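Bifunctional protein FolD (Thermus thermophilus, PDB 6V6Y) probably catalyses the NADP-dependent oxidation of 5,10-methylenetetrahydrofolate to 5,10-methenyltetrahydrofolate and its hydrolysis to 10-formyltetrahydrofolate. Local coordinates at residues 35-40 against 95-100; 47-52 against 260-265; 158-163 against 169-174. All blocks are in the same frame, centred on the assembly; numbering follows the deposited sequence.

Overall arrangement
Contacts 1 and 3 each lie within one domain, the catalytic and the NADP-binding, and do not touch, whereas contact 2 brings helix 41-57 of the first against helix 257-276 of the second. All are partly buried. Contact 1 lies farthest out, its centre about 19 Å from that of the chain, against about 10 Å for contact 2 and 12 Å for contact 3, in which no touching residue is exposed. Contacts 1 and 2 meet where Arg-36 packs on Val-47, since strand 31-37 leads into helix 41-57. Apolar packing joins the segments in each, but contacts 2 and 3 also reach NADP, by a threonine at the nicotinamide end and an arginine at the 2'-phosphate.

Contact 1 of 3, residues 35-40 against 95-100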
# COMPACT_ATOMS: atom_id res chain seq x y z
N ILE A 35 -8.48 9.42 -22.80
CA ILE A 35 -7.44 9.45 -23.82
C ILE A 35 -7.10 8.03 -24.22
O ILE A 35 -6.87 7.17 -23.36
CB ILE A 35 -6.18 10.17 -23.31
CG1 ILE A 35 -6.47 11.65 -23.01
CG2 ILE A 35 -5.04 10.02 -24.30
CD1 ILE A 35 -5.31 12.36 -22.31
N ARG A 36 -7.06 7.77 -25.53
CA ARG A 36 -6.63 6.48 -26.06
C ARG A 36 -5.63 6.70 -27.18
O ARG A 36 -5.86 7.54 -28.06
CB ARG A 36 -7.82 5.65 -26.56
CG ARG A 36 -7.42 4.61 -27.60
CD ARG A 36 -8.51 3.56 -27.86
NE ARG A 36 -9.73 4.12 -28.44
CZ ARG A 36 -9.97 4.28 -29.75
NH1 ARG A 36 -9.07 3.95 -30.66
NH2 ARG A 36 -11.14 4.78 -30.15
N LEU A 37 -4.52 5.97 -27.14
CA LEU A 37 -3.55 5.94 -28.22
C LEU A 37 -3.72 4.63 -28.99
O LEU A 37 -3.84 3.57 -28.38
CB LEU A 37 -2.12 6.07 -27.69
CG LEU A 37 -1.60 7.51 -27.57
CD1 LEU A 37 -2.33 8.28 -26.46
CD2 LEU A 37 -0.09 7.58 -27.36
N GLY A 38 -3.77 4.72 -30.32
CA GLY A 38 -3.83 3.51 -31.14
C GLY A 38 -5.22 2.90 -31.18
O GLY A 38 -6.21 3.49 -30.73
N GLU A 39 -5.28 1.66 -31.69
CA GLU A 39 -6.54 1.02 -32.02
C GLU A 39 -6.63 -0.41 -31.46
O GLU A 39 -7.21 -1.30 -32.08
CB GLU A 39 -6.76 1.01 -33.53
CG GLU A 39 -6.90 2.41 -34.18
CD GLU A 39 -8.12 3.19 -33.67
OE1 GLU A 39 -9.23 2.61 -33.62
OE2 GLU A 39 -7.98 4.38 -33.33
N ASP A 40 -6.09 -0.64 -30.26
CA ASP A 40 -6.19 -1.98 -29.67
C ASP A 40 -7.67 -2.33 -29.47
O ASP A 40 -8.40 -1.57 -28.82
CB ASP A 40 -5.44 -2.06 -28.34
CG ASP A 40 -5.75 -3.36 -27.57
OD1 ASP A 40 -5.74 -4.44 -28.19
OD2 ASP A 40 -6.01 -3.29 -26.34
N LEU A 95 -5.14 2.15 -20.69
CA LEU A 95 -3.97 1.30 -20.78
C LEU A 95 -4.30 0.06 -21.58
O LEU A 95 -5.46 -0.34 -21.68
CB LEU A 95 -3.47 0.91 -19.38
CG LEU A 95 -3.30 2.17 -18.54
CD1 LEU A 95 -3.02 1.84 -17.08
CD2 LEU A 95 -2.23 3.08 -19.14
N PRO A 96 -3.30 -0.58 -22.21
CA PRO A 96 -1.87 -0.27 -22.16
C PRO A 96 -1.45 0.85 -23.09
O PRO A 96 -2.05 1.05 -24.14
CB PRO A 96 -1.22 -1.58 -22.62
CG PRO A 96 -2.20 -2.10 -23.62
CD PRO A 96 -3.58 -1.69 -23.14
N LEU A 97 -0.43 1.58 -22.70
CA LEU A 97 0.15 2.56 -23.59
C LEU A 97 1.16 1.88 -24.50
O LEU A 97 1.69 0.82 -24.17
CB LEU A 97 0.79 3.68 -22.77
CG LEU A 97 -0.28 4.65 -22.26
CD1 LEU A 97 0.23 5.57 -21.17
CD2 LEU A 97 -0.78 5.45 -23.45
N PRO A 98 1.43 2.45 -25.67
CA PRO A 98 2.43 1.87 -26.58
C PRO A 98 3.82 1.90 -25.96
O PRO A 98 4.11 2.72 -25.08
CB PRO A 98 2.34 2.76 -27.83
CG PRO A 98 1.64 3.99 -27.38
CD PRO A 98 0.71 3.57 -26.30
N PRO A 99 4.70 1.00 -26.41
CA PRO A 99 5.98 0.80 -25.70
C PRO A 99 6.89 2.02 -25.65
O PRO A 99 7.71 2.12 -24.73
CB PRO A 99 6.64 -0.33 -26.50
CG PRO A 99 5.51 -1.06 -27.11
CD PRO A 99 4.46 -0.04 -27.41
N HIS A 100 6.78 2.94 -26.61
CA HIS A 100 7.68 4.08 -26.62
C HIS A 100 7.33 5.11 -25.56
O HIS A 100 8.03 6.14 -25.45
CB HIS A 100 7.69 4.73 -28.02
CG HIS A 100 6.46 5.52 -28.34
ND1 HIS A 100 5.34 4.95 -28.91
CD2 HIS A 100 6.18 6.84 -28.21
CE1 HIS A 100 4.42 5.89 -29.10
NE2 HIS A 100 4.91 7.04 -28.67
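Leu-37 turns its CG to the side of the backbone N, swung well past the usual staggered position (chi1 -90°), which carries its methyls to the proline-rich loop 95-100; CG of Leu-97 likewise lies beside its backbone N (chi1 -79°). The end of strand 31-37, the middle strand of the catalytic domain's three-stranded parallel sheet, thereby packs on the loop that follows neighbouring strand 90-93. Leu-37 and Pro-98 cross at about a right angle: CD2 of Leu-37 touches CG of Pro-98 at 4.0 Å, and CB of Leu-37 sits beside the ring CD of Pro-98. The other branch, Leu-37 CD1, faces CD2 of Leu-97 at 4.4 Å, a looser contact. The pair belongs to a larger apolar cluster that includes Leu-75 of helix 72-84 and Leu-70 and Ile-101 of nearby loops. Asp-40 OD2 lies 4.3 Å from CD of Pro-96, whose preceding peptide bond is cis. The carboxylate has its polar partner in Ser-43, and Asp-40 is the N-cap of helix 41-57. NH1 of Arg-36 donates to the backbone O of Gly-38 at 2.9 Å, nearly in the guanidinium plane, and forms a salt bridge with Glu-39 through OE2. Polar groups thus fix the turn from its own side, whereas strand end and loop meet mainly through apolar side chains, with the Asp-40 carboxylate beside Pro-96 at the exposed margin.

Contact 2 of 3, residues 47-52 against 260-265. With NAP (NADP nicotinamide-adenine-dinucleotide phosphate), chain B.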
# COMPACT_ATOMS: atom_id res chain seq x y z
N VAL A 47 -13.14 1.78 -23.75
CA VAL A 47 -13.41 3.21 -23.67
C VAL A 47 -14.80 3.51 -24.20
O VAL A 47 -15.51 4.36 -23.64
CB VAL A 47 -12.32 4.03 -24.40
CG1 VAL A 47 -10.93 3.54 -24.00
CG2 VAL A 47 -12.52 4.03 -25.91
N ARG A 48 -15.23 2.79 -25.23
CA ARG A 48 -16.58 2.99 -25.75
C ARG A 48 -17.62 2.74 -24.67
O ARG A 48 -18.65 3.43 -24.61
CB ARG A 48 -16.81 2.07 -26.95
CG ARG A 48 -18.20 2.15 -27.52
CD ARG A 48 -18.43 1.06 -28.55
NE ARG A 48 -17.59 1.24 -29.73
CZ ARG A 48 -17.44 0.32 -30.68
NH1 ARG A 48 -18.08 -0.85 -30.58
NH2 ARG A 48 -16.65 0.57 -31.72
N LEU A 49 -17.36 1.78 -23.78
CA LEU A 49 -18.29 1.48 -22.70
C LEU A 49 -18.23 2.52 -21.58
O LEU A 49 -19.26 2.90 -21.01
CB LEU A 49 -17.99 0.07 -22.20
CG LEU A 49 -18.49 -0.47 -20.88
CD1 LEU A 49 -20.00 -0.33 -20.80
CD2 LEU A 49 -18.05 -1.93 -20.80
N LYS A 50 -17.03 3.02 -21.26
CA LYS A 50 -16.93 4.10 -20.29
C LYS A 50 -17.61 5.37 -20.80
O LYS A 50 -18.35 6.03 -20.06
CB LYS A 50 -15.45 4.37 -19.97
CG LYS A 50 -14.71 3.13 -19.46
CD LYS A 50 -13.20 3.34 -19.36
CE LYS A 50 -12.49 2.08 -18.80
NZ LYS A 50 -11.26 2.42 -18.03
N ASP A 51 -17.36 5.72 -22.06
CA ASP A 51 -18.00 6.90 -22.65
C ASP A 51 -19.52 6.75 -22.69
O ASP A 51 -20.26 7.65 -22.26
CB ASP A 51 -17.43 7.12 -24.05
CG ASP A 51 -17.95 8.39 -24.69
OD1 ASP A 51 -17.97 9.45 -24.03
OD2 ASP A 51 -18.32 8.31 -25.88
N LYS A 52 -20.01 5.62 -23.20
CA LYS A 52 -21.45 5.38 -23.31
C LYS A 52 -22.15 5.52 -21.96
O LYS A 52 -23.24 6.09 -21.87
CB LYS A 52 -21.70 4.00 -23.89
CG LYS A 52 -23.15 3.56 -23.79
CD LYS A 52 -23.45 2.35 -24.69
CE LYS A 52 -24.90 1.89 -24.51
NZ LYS A 52 -25.05 0.44 -24.83
N MET A 260 -19.28 -3.32 -12.08
CA MET A 260 -18.93 -2.50 -10.93
C MET A 260 -17.72 -1.62 -11.22
O MET A 260 -17.65 -0.49 -10.71
CB MET A 260 -18.67 -3.39 -9.71
CG MET A 260 -19.91 -4.10 -9.23
SD MET A 260 -21.22 -2.97 -8.79
CE MET A 260 -20.45 -2.04 -7.50
N THR A 261 -16.78 -2.09 -12.03
CA THR A 261 -15.65 -1.25 -12.41
C THR A 261 -16.13 0.01 -13.13
O THR A 261 -15.61 1.11 -12.89
CB THR A 261 -14.67 -2.01 -13.30
OG1 THR A 261 -14.18 -3.17 -12.62
CG2 THR A 261 -13.48 -1.09 -13.69
N VAL A 262 -17.11 -0.12 -14.02
CA VAL A 262 -17.60 1.06 -14.74
C VAL A 262 -18.32 2.00 -13.78
O VAL A 262 -18.09 3.22 -13.78
CB VAL A 262 -18.53 0.64 -15.90
CG1 VAL A 262 -19.03 1.88 -16.64
CG2 VAL A 262 -17.79 -0.30 -16.87
N ALA A 263 -19.17 1.44 -12.92
CA ALA A 263 -19.96 2.26 -12.00
C ALA A 263 -19.07 3.10 -11.09
O ALA A 263 -19.37 4.28 -10.83
CB ALA A 263 -20.88 1.36 -11.16
N MET A 264 -17.99 2.52 -10.57
CA MET A 264 -17.16 3.28 -9.64
C MET A 264 -16.28 4.29 -10.36
O MET A 264 -15.87 5.27 -9.73
CB MET A 264 -16.30 2.33 -8.79
CG MET A 264 -17.09 1.21 -8.14
SD MET A 264 -18.41 1.77 -7.06
CE MET A 264 -17.52 2.75 -5.90
N LEU A 265 -16.00 4.08 -11.65
CA LEU A 265 -15.37 5.15 -12.42
C LEU A 265 -16.31 6.35 -12.56
O LEU A 265 -15.88 7.50 -12.42
CB LEU A 265 -14.95 4.62 -13.80
CG LEU A 265 -14.54 5.69 -14.81
CD1 LEU A 265 -13.29 6.45 -14.34
CD2 LEU A 265 -14.35 5.07 -16.18
PA NAP B . -1.49 -8.40 -14.01
O1A NAP B . -1.54 -8.45 -15.49
O2A NAP B . -0.52 -7.39 -13.53
O5B NAP B . -1.14 -9.87 -13.43
C5B NAP B . -2.01 -10.47 -12.51
C4B NAP B . -1.25 -11.13 -11.37
O4B NAP B . -1.68 -12.46 -11.21
C3B NAP B . 0.25 -11.16 -11.60
O3B NAP B . 0.86 -10.14 -10.85
C2B NAP B . 0.71 -12.55 -11.16
O2B NAP B . 1.52 -12.51 -10.01
C1B NAP B . -0.59 -13.29 -10.85
N9A NAP B . -0.63 -14.57 -11.58
C8A NAP B . -0.66 -14.73 -12.94
N7A NAP B . -0.70 -16.06 -13.21
C5A NAP B . -0.69 -16.74 -12.05
C6A NAP B . -0.72 -18.10 -11.77
N6A NAP B . -0.75 -18.99 -12.76
N1A NAP B . -0.70 -18.53 -10.45
C2A NAP B . -0.66 -17.60 -9.44
N3A NAP B . -0.64 -16.25 -9.73
C4A NAP B . -0.65 -15.82 -11.01
O3 NAP B . -2.96 -8.12 -13.42
PN NAP B . -4.21 -7.28 -13.99
O1N NAP B . -3.68 -6.12 -14.74
O2N NAP B . -5.17 -7.08 -12.88
O5D NAP B . -4.84 -8.32 -15.04
C5D NAP B . -5.36 -9.55 -14.58
C4D NAP B . -6.69 -9.86 -15.25
O4D NAP B . -7.73 -9.07 -14.70
C3D NAP B . -6.63 -9.56 -16.74
O3D NAP B . -6.98 -10.70 -17.48
C2D NAP B . -7.65 -8.46 -16.97
O2D NAP B . -8.41 -8.74 -18.12
C1D NAP B . -8.53 -8.53 -15.74
N1N NAP B . -9.03 -7.19 -15.38
C2N NAP B . -10.38 -6.97 -15.35
C3N NAP B . -10.88 -5.72 -15.03
C7N NAP B . -12.36 -5.52 -14.89
O7N NAP B . -12.86 -4.22 -14.68
N7N NAP B . -13.16 -6.58 -14.98
C4N NAP B . -10.00 -4.68 -14.73
C5N NAP B . -8.63 -4.91 -14.77
C6N NAP B . -8.16 -6.17 -15.10
P2B NAP B . 3.06 -12.02 -10.07
O1X NAP B . 3.11 -10.51 -10.10
O2X NAP B . 3.77 -12.52 -8.84
O3X NAP B . 3.72 -12.57 -11.31
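Lys-50 and Leu-265 touch across the boundary between the two domains, some 208 residues apart in the chain, and they do so with three methylene carbons of the lysine, CB, CG and CD, on a single methyl, CD2 of the leucine. CG and CD of Lys-50 both lie 3.8 Å from CD2 of Leu-265, and the two side chains cross at about a right angle. The Lys-50 chain leaves with CG anti to the carbonyl carbon (chi1 -56°) and stays extended beyond it, which offers the methyl a run of carbons instead of one point. Leu-265 sends its own CG anti to the backbone N (chi1 168°), and CD2 is the branch that reaches the lysine. Beside this pair stands Val-262, whose CB is directed toward 47-52, and its CG2 lies 4.1 Å from CG of Leu-49. Within 47-52 and 260-265 the backbones come nearest at Lys-50 and Val-262, CA to CA 6.4 Å. One residue before that valine, Thr-261 turns to the cofactor: its OG1 donates a hydrogen bond of 2.7 Å to the carboxamide oxygen O7N of NADP, and CG2 of Thr-261 lies 3.3 Å from the same O7N. Thr-138 is a further hydrogen-bond partner of that hydroxyl. The helix that packs against the catalytic domain therefore also grips the nicotinamide end of NADP. Around the contact, Leu-92 of strand 90-93 touches both Lys-50 and Leu-265, Tyr-16 of helix 8-24 packs on Val-262, and Cys-137 at the start of helix 137-148 adjoins Leu-265.

Contact 3 of 3, residues 158-163 against 169-174; sequences VVVVGR and KPLAGL. With NAP (NADP nicotinamide-adenine-dinucleotide phosphate), chain B.
Arg-163, in the loop just after strand 157-161, has CB 4.3 Å from CG of Lys-169 and CG set between the backbone N and the carbonyl carbon (chi1 57°). From CG the chain runs extended past the 2'-phosphate of NADP: CG and CD skirt O1X, then NE donates to O1X at 3.0 Å and weakly to O2X. At the tip, NH2 of Arg-163 reaches O2X at 2.6 Å, with the phosphate at the guanidinium edge, while NH1 forms a salt bridge with Asp-179 of the second subunit. A methionine here would probably leave both the phosphate and that aspartate without their charged mate. Lys-169 bends at chi3 and lays its chain over the backbone of Arg-163, CE standing 3.3 Å from the carbonyl O of Arg-163; its NZ bonds to the backbone O of Trp-128 of the second subunit. Deeper in, CG1 and CG2 of Val-160 both lie 4.2 Å from CD2 of Leu-171. In this beta-alpha-beta unit of the Rossmann-type domain, helix 168-177 packs on strand 157-161, which lies between strands 181-185 and 201-204, with Val-143 of helix 137-148 also against Leu-171.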
# COMPACT_ATOMS: atom_id res chain seq x y z
N VAL A 158 -9.72 -12.96 3.98
CA VAL A 158 -9.77 -12.67 2.55
C VAL A 158 -8.43 -13.04 1.93
O VAL A 158 -7.37 -12.59 2.40
CB VAL A 158 -10.11 -11.20 2.28
CG1 VAL A 158 -10.18 -10.95 0.79
CG2 VAL A 158 -11.41 -10.83 2.97
N VAL A 159 -8.47 -13.83 0.85
CA VAL A 159 -7.31 -14.05 -0.01
C VAL A 159 -7.53 -13.32 -1.33
O VAL A 159 -8.58 -13.46 -1.97
CB VAL A 159 -7.02 -15.55 -0.24
CG1 VAL A 159 -5.85 -15.71 -1.21
CG2 VAL A 159 -6.74 -16.25 1.09
N VAL A 160 -6.54 -12.52 -1.72
CA VAL A 160 -6.51 -11.82 -2.99
C VAL A 160 -5.40 -12.47 -3.81
O VAL A 160 -4.24 -12.51 -3.35
CB VAL A 160 -6.26 -10.32 -2.78
CG1 VAL A 160 -6.18 -9.57 -4.09
CG2 VAL A 160 -7.32 -9.75 -1.83
N VAL A 161 -5.73 -13.01 -4.98
CA VAL A 161 -4.72 -13.63 -5.83
C VAL A 161 -4.43 -12.71 -7.00
O VAL A 161 -5.29 -12.48 -7.85
CB VAL A 161 -5.14 -15.02 -6.32
CG1 VAL A 161 -3.95 -15.71 -7.00
CG2 VAL A 161 -5.68 -15.89 -5.17
N GLY A 162 -3.20 -12.22 -7.05
CA GLY A 162 -2.79 -11.23 -8.02
C GLY A 162 -2.42 -9.97 -7.28
O GLY A 162 -3.12 -9.57 -6.34
N ARG A 163 -1.33 -9.32 -7.68
CA ARG A 163 -0.81 -8.21 -6.91
C ARG A 163 -0.52 -7.01 -7.80
O ARG A 163 0.47 -6.30 -7.61
CB ARG A 163 0.45 -8.63 -6.14
CG ARG A 163 1.53 -9.16 -7.05
CD ARG A 163 2.88 -9.29 -6.37
NE ARG A 163 3.74 -10.13 -7.20
CZ ARG A 163 5.00 -10.43 -6.92
NH1 ARG A 163 5.58 -9.95 -5.83
NH2 ARG A 163 5.68 -11.22 -7.75
N LYS A 169 -3.23 -4.95 -5.26
CA LYS A 169 -2.68 -4.13 -4.17
C LYS A 169 -3.64 -3.06 -3.67
O LYS A 169 -3.85 -2.97 -2.45
CB LYS A 169 -1.33 -3.55 -4.60
CG LYS A 169 -0.27 -4.63 -4.74
CD LYS A 169 1.13 -4.02 -4.86
CE LYS A 169 1.35 -3.45 -6.23
NZ LYS A 169 2.80 -3.31 -6.53
N PRO A 170 -4.25 -2.21 -4.50
CA PRO A 170 -5.28 -1.32 -3.92
C PRO A 170 -6.43 -2.11 -3.30
O PRO A 170 -6.97 -1.70 -2.25
CB PRO A 170 -5.72 -0.45 -5.10
CG PRO A 170 -5.21 -1.12 -6.34
CD PRO A 170 -4.03 -1.96 -5.94
N LEU A 171 -6.79 -3.28 -3.86
CA LEU A 171 -7.82 -4.10 -3.21
C LEU A 171 -7.40 -4.47 -1.79
O LEU A 171 -8.18 -4.30 -0.84
CB LEU A 171 -8.10 -5.37 -4.02
CG LEU A 171 -9.27 -6.16 -3.39
CD1 LEU A 171 -10.49 -5.26 -3.10
CD2 LEU A 171 -9.67 -7.31 -4.27
N ALA A 172 -6.17 -4.98 -1.64
CA ALA A 172 -5.71 -5.34 -0.30
C ALA A 172 -5.80 -4.16 0.65
O ALA A 172 -6.26 -4.29 1.79
CB ALA A 172 -4.28 -5.88 -0.36
N GLY A 173 -5.39 -2.97 0.18
CA GLY A 173 -5.48 -1.78 1.02
C GLY A 173 -6.91 -1.44 1.40
O GLY A 173 -7.18 -1.07 2.55
N LEU A 174 -7.84 -1.53 0.44
CA LEU A 174 -9.23 -1.21 0.76
C LEU A 174 -9.84 -2.24 1.70
O LEU A 174 -10.61 -1.88 2.61
CB LEU A 174 -10.06 -1.10 -0.53
CG LEU A 174 -9.66 0.08 -1.42
CD1 LEU A 174 -10.58 0.13 -2.65
CD2 LEU A 174 -9.70 1.41 -0.65
PA NAP B . -1.49 -8.40 -14.01
O1A NAP B . -1.54 -8.45 -15.49
O2A NAP B . -0.52 -7.39 -13.53
O5B NAP B . -1.14 -9.87 -13.43
C5B NAP B . -2.01 -10.47 -12.51
C4B NAP B . -1.25 -11.13 -11.37
O4B NAP B . -1.68 -12.46 -11.21
C3B NAP B . 0.25 -11.16 -11.60
O3B NAP B . 0.86 -10.14 -10.85
C2B NAP B . 0.71 -12.55 -11.16
O2B NAP B . 1.52 -12.51 -10.01
C1B NAP B . -0.59 -13.29 -10.85
N9A NAP B . -0.63 -14.57 -11.58
C8A NAP B . -0.66 -14.73 -12.94
N7A NAP B . -0.70 -16.06 -13.21
C5A NAP B . -0.69 -16.74 -12.05
C6A NAP B . -0.72 -18.10 -11.77
N6A NAP B . -0.75 -18.99 -12.76
N1A NAP B . -0.70 -18.53 -10.45
C2A NAP B . -0.66 -17.60 -9.44
N3A NAP B . -0.64 -16.25 -9.73
C4A NAP B . -0.65 -15.82 -11.01
O3 NAP B . -2.96 -8.12 -13.42
PN NAP B . -4.21 -7.28 -13.99
O1N NAP B . -3.68 -6.12 -14.74
O2N NAP B . -5.17 -7.08 -12.88
O5D NAP B . -4.84 -8.32 -15.04
C5D NAP B . -5.36 -9.55 -14.58
C4D NAP B . -6.69 -9.86 -15.25
O4D NAP B . -7.73 -9.07 -14.70
C3D NAP B . -6.63 -9.56 -16.74
O3D NAP B . -6.98 -10.70 -17.48
C2D NAP B . -7.65 -8.46 -16.97
O2D NAP B . -8.41 -8.74 -18.12
C1D NAP B . -8.53 -8.53 -15.74
N1N NAP B . -9.03 -7.19 -15.38
C2N NAP B . -10.38 -6.97 -15.35
C3N NAP B . -10.88 -5.72 -15.03
C7N NAP B . -12.36 -5.52 -14.89
O7N NAP B . -12.86 -4.22 -14.68
N7N NAP B . -13.16 -6.58 -14.98
C4N NAP B . -10.00 -4.68 -14.73
C5N NAP B . -8.63 -4.91 -14.77
C6N NAP B . -8.16 -6.17 -15.10
P2B NAP B . 3.06 -12.02 -10.07
O1X NAP B . 3.11 -10.51 -10.10
O2X NAP B . 3.77 -12.52 -8.84
O3X NAP B . 3.72 -12.57 -11.31